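Local coordinates for Lmo0794 protein (Listeria monocytogenes, PDB 3EW7) that is of unknown function but has a Rossmann fold that probably binds NAD or NADP, consistent with a role as an oxidoreductase, at residues I51-L59 and K78-V89. The protein carries 3 engineered substitutions. Numbering follows the deposited sequence.
Sequences IFDLTLSDL and KHVTSLDHLISV
H85 reaches from helix 79-90 into the turn of 51-59, and S82, one helical turn earlier, packs against a face of the F52 ring. The contact belongs to a Rossmann fold with a seven-stranded parallel sheet. Segment 51-59 is part of the link between strand 45-48, at one edge of the sheet, and the central strand 64-67. Helix 79-90 then carries the chain from 64-67 to strand 97-101.

The tight part faces the sheet and is apolar. I51 CD1 touches S82 CB at 3.7 Å and L86 CD1 at 3.8 Å. The I51 and L86 side chains cross at about a right angle. L59 CD2 packs on L86 CD2 at 4.0 Å. Strand 64-67 lines this side: I51 and L86 touch D67, and L59 touches V65.

On the solvent side F52 is a close cover, partly exposed itself, over the buried S82. The CH-pi contact puts S82 CB 4.0 Å from the centroid of the F52 ring. The rim is looser. The aliphatic part of K78 runs past the same ring, while its NZ leaves to form a salt bridge with D74. At the other end, exposed L56 meets V89 through its CB, 4.0 Å from V89 CG1.

H85 joins the two segments by a polar link. Its CG is anti to the backbone N (chi1 170°), which extends the imidazole toward the turn. The carbonyl of F52 sits over one ring face, with O 3.1 Å above the ring plane. That oxygen is badly angled for a bond to NE2. The hydrogen bond goes instead from H85 NE2 to L54 O, at 2.8 Å, and meets a lone pair in the carbonyl plane.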
loop_
_atom_site.group_PDB
_atom_site.type_symbol
_atom_site.label_atom_id
_atom_site.label_comp_id
_atom_site.label_asym_id
_atom_site.label_seq_id
_atom_site.Cartn_x
_atom_site.Cartn_y
_atom_site.Cartn_z
ATOM N N ILE A 51 8.210 -2.427 7.793
ATOM C CA ILE A 51 6.805 -2.322 8.146
ATOM C C ILE A 51 6.525 -2.718 9.602
ATOM O O ILE A 51 5.778 -2.049 10.317
ATOM C CB ILE A 51 5.964 -3.179 7.170
ATOM C CG1 ILE A 51 4.481 -2.899 7.360
ATOM C CG2 ILE A 51 6.280 -4.648 7.361
ATOM C CD1 ILE A 51 3.630 -3.550 6.308
ATOM N N PHE A 52 7.156 -3.796 10.041
ATOM C CA PHE A 52 6.961 -4.301 11.392
ATOM C C PHE A 52 7.366 -3.349 12.506
ATOM O O PHE A 52 6.863 -3.457 13.623
ATOM C CB PHE A 52 7.705 -5.626 11.543
ATOM C CG PHE A 52 7.002 -6.777 10.903
ATOM C CD1 PHE A 52 5.850 -7.301 11.475
ATOM C CD2 PHE A 52 7.451 -7.302 9.697
ATOM C CE1 PHE A 52 5.151 -8.333 10.859
ATOM C CE2 PHE A 52 6.748 -8.345 9.064
ATOM C CZ PHE A 52 5.598 -8.858 9.650
ATOM N N ASP A 53 8.262 -2.414 12.203
ATOM C CA ASP A 53 8.738 -1.458 13.201
ATOM C C ASP A 53 7.980 -0.143 13.197
ATOM O O ASP A 53 8.271 0.745 13.998
ATOM C CB ASP A 53 10.218 -1.139 12.984
ATOM C CG ASP A 53 11.072 -2.374 12.907
ATOM O OD1 ASP A 53 10.900 -3.270 13.763
ATOM O OD2 ASP A 53 11.920 -2.434 11.992
ATOM N N LEU A 54 7.026 -0.007 12.289
ATOM C CA LEU A 54 6.252 1.222 12.194
ATOM C C LEU A 54 5.379 1.519 13.421
ATOM O O LEU A 54 4.621 0.661 13.892
ATOM C CB LEU A 54 5.396 1.173 10.932
ATOM C CG LEU A 54 5.953 1.858 9.684
ATOM C CD1 LEU A 54 7.471 1.883 9.718
ATOM C CD2 LEU A 54 5.425 1.144 8.454
ATOM N N THR A 55 5.494 2.740 13.938
ATOM C CA THR A 55 4.708 3.155 15.099
ATOM C C THR A 55 3.734 4.224 14.660
ATOM O O THR A 55 4.017 4.965 13.722
ATOM C CB THR A 55 5.573 3.789 16.179
ATOM O OG1 THR A 55 6.063 5.048 15.696
ATOM C CG2 THR A 55 6.747 2.885 16.530
ATOM N N LEU A 56 2.597 4.317 15.342
ATOM C CA LEU A 56 1.593 5.326 15.008
ATOM C C LEU A 56 2.254 6.672 14.718
ATOM O O LEU A 56 1.882 7.371 13.771
ATOM C CB LEU A 56 0.597 5.493 16.156
ATOM C CG LEU A 56 -0.523 6.524 15.941
ATOM C CD1 LEU A 56 -1.458 6.056 14.829
ATOM C CD2 LEU A 56 -1.300 6.719 17.237
ATOM N N SER A 57 3.242 7.026 15.533
ATOM C CA SER A 57 3.963 8.287 15.372
ATOM C C SER A 57 4.383 8.580 13.931
ATOM O O SER A 57 3.978 9.590 13.361
ATOM C CB SER A 57 5.196 8.308 16.275
ATOM O OG SER A 57 5.934 9.500 16.087
ATOM N N ASP A 58 5.188 7.706 13.335
ATOM C CA ASP A 58 5.632 7.948 11.964
ATOM C C ASP A 58 4.593 7.677 10.875
ATOM O O ASP A 58 4.842 7.931 9.697
ATOM C CB ASP A 58 6.934 7.185 11.660
ATOM C CG ASP A 58 7.033 5.863 12.394
ATOM O OD1 ASP A 58 6.014 5.153 12.477
ATOM O OD2 ASP A 58 8.141 5.527 12.877
ATOM N N LEU A 59 3.425 7.183 11.266
ATOM C CA LEU A 59 2.364 6.921 10.303
ATOM C C LEU A 59 1.424 8.122 10.212
ATOM O O LEU A 59 0.975 8.495 9.128
ATOM C CB LEU A 59 1.567 5.689 10.719
ATOM C CG LEU A 59 1.583 4.493 9.770
ATOM C CD1 LEU A 59 3.020 4.160 9.392
ATOM C CD2 LEU A 59 0.902 3.309 10.438
ATOM N N LYS A 78 5.007 -12.957 5.007
ATOM C CA LYS A 78 4.648 -12.078 6.115
ATOM C C LYS A 78 3.529 -11.073 5.853
ATOM O O LYS A 78 3.408 -10.083 6.573
ATOM C CB LYS A 78 5.904 -11.327 6.570
ATOM C CG LYS A 78 6.971 -12.239 7.151
ATOM C CD LYS A 78 8.239 -11.510 7.564
ATOM C CE LYS A 78 9.100 -11.202 6.371
ATOM N NZ LYS A 78 10.446 -10.732 6.786
ATOM N N HIS A 79 2.704 -11.325 4.844
ATOM C CA HIS A 79 1.623 -10.398 4.515
ATOM C C HIS A 79 0.555 -10.235 5.587
ATOM O O HIS A 79 0.301 -9.131 6.060
ATOM C CB HIS A 79 0.959 -10.804 3.200
ATOM C CG HIS A 79 1.645 -10.252 1.997
ATOM N ND1 HIS A 79 2.372 -11.035 1.127
ATOM C CD2 HIS A 79 1.749 -8.982 1.537
ATOM C CE1 HIS A 79 2.892 -10.271 0.182
ATOM N NE2 HIS A 79 2.528 -9.021 0.410
ATOM N N VAL A 80 -0.082 -11.336 5.952
ATOM C CA VAL A 80 -1.123 -11.313 6.962
ATOM C C VAL A 80 -0.580 -10.792 8.291
ATOM O O VAL A 80 -1.244 -10.041 9.003
ATOM C CB VAL A 80 -1.709 -12.733 7.159
ATOM C CG1 VAL A 80 -0.576 -13.759 7.114
ATOM C CG2 VAL A 80 -2.466 -12.816 8.488
ATOM N N THR A 81 0.645 -11.180 8.605
ATOM C CA THR A 81 1.256 -10.769 9.855
ATOM C C THR A 81 1.600 -9.278 9.960
ATOM O O THR A 81 1.328 -8.651 10.988
ATOM C CB THR A 81 2.496 -11.655 10.139
ATOM O OG1 THR A 81 2.122 -12.705 11.040
ATOM C CG2 THR A 81 3.607 -10.863 10.749
ATOM N N SER A 82 2.190 -8.719 8.907
ATOM C CA SER A 82 2.554 -7.303 8.899
ATOM C C SER A 82 1.319 -6.410 8.907
ATOM O O SER A 82 1.318 -5.340 9.513
ATOM C CB SER A 82 3.410 -6.978 7.673
ATOM O OG SER A 82 2.789 -7.432 6.485
ATOM N N LEU A 83 0.266 -6.839 8.226
ATOM C CA LEU A 83 -0.943 -6.043 8.206
ATOM C C LEU A 83 -1.524 -6.037 9.611
ATOM O O LEU A 83 -2.001 -5.007 10.093
ATOM C CB LEU A 83 -1.961 -6.612 7.211
ATOM C CG LEU A 83 -3.312 -5.880 7.146
ATOM C CD1 LEU A 83 -3.089 -4.380 6.949
ATOM C CD2 LEU A 83 -4.158 -6.455 6.016
ATOM N N ASP A 84 -1.478 -7.187 10.276
ATOM C CA ASP A 84 -2.001 -7.273 11.628
ATOM C C ASP A 84 -1.327 -6.210 12.480
ATOM O O ASP A 84 -1.995 -5.533 13.267
ATOM C CB ASP A 84 -1.771 -8.663 12.221
ATOM C CG ASP A 84 -2.783 -9.694 11.721
ATOM O OD1 ASP A 84 -3.765 -9.322 11.040
ATOM O OD2 ASP A 84 -2.602 -10.894 12.021
ATOM N N HIS A 85 -0.015 -6.043 12.313
ATOM C CA HIS A 85 0.718 -5.038 13.070
ATOM C C HIS A 85 0.149 -3.641 12.825
ATOM O O HIS A 85 -0.103 -2.892 13.766
ATOM C CB HIS A 85 2.199 -5.048 12.697
ATOM C CG HIS A 85 2.968 -3.894 13.266
ATOM N ND1 HIS A 85 3.186 -3.737 14.619
ATOM C CD2 HIS A 85 3.542 -2.823 12.669
ATOM C CE1 HIS A 85 3.858 -2.617 14.828
ATOM N NE2 HIS A 85 4.086 -2.043 13.661
ATOM N N LEU A 86 -0.050 -3.293 11.557
ATOM C CA LEU A 86 -0.582 -1.984 11.208
ATOM C C LEU A 86 -1.982 -1.791 11.770
ATOM O O LEU A 86 -2.330 -0.699 12.220
ATOM C CB LEU A 86 -0.599 -1.800 9.685
ATOM C CG LEU A 86 0.780 -1.733 9.015
ATOM C CD1 LEU A 86 0.629 -1.547 7.515
ATOM C CD2 LEU A 86 1.574 -0.576 9.603
ATOM N N ILE A 87 -2.775 -2.859 11.749
ATOM C CA ILE A 87 -4.134 -2.808 12.261
ATOM C C ILE A 87 -4.150 -2.447 13.743
ATOM O O ILE A 87 -4.918 -1.581 14.155
ATOM C CB ILE A 87 -4.862 -4.155 12.035
ATOM C CG1 ILE A 87 -5.341 -4.233 10.583
ATOM C CG2 ILE A 87 -6.036 -4.312 13.021
ATOM C CD1 ILE A 87 -5.765 -5.623 10.146
ATOM N N SER A 88 -3.305 -3.082 14.547
ATOM C CA SER A 88 -3.301 -2.765 15.977
ATOM C C SER A 88 -2.747 -1.356 16.228
ATOM O O SER A 88 -3.236 -0.619 17.091
ATOM C CB SER A 88 -2.485 -3.798 16.771
ATOM O OG SER A 88 -1.090 -3.625 16.580
ATOM N N VAL A 89 -1.730 -0.986 15.466
ATOM C CA VAL A 89 -1.118 0.316 15.609
ATOM C C VAL A 89 -2.082 1.417 15.177
ATOM O O VAL A 89 -2.101 2.506 15.752
ATOM C CB VAL A 89 0.175 0.390 14.769
ATOM C CG1 VAL A 89 0.555 1.830 14.489
ATOM C CG2 VAL A 89 1.295 -0.308 15.509
#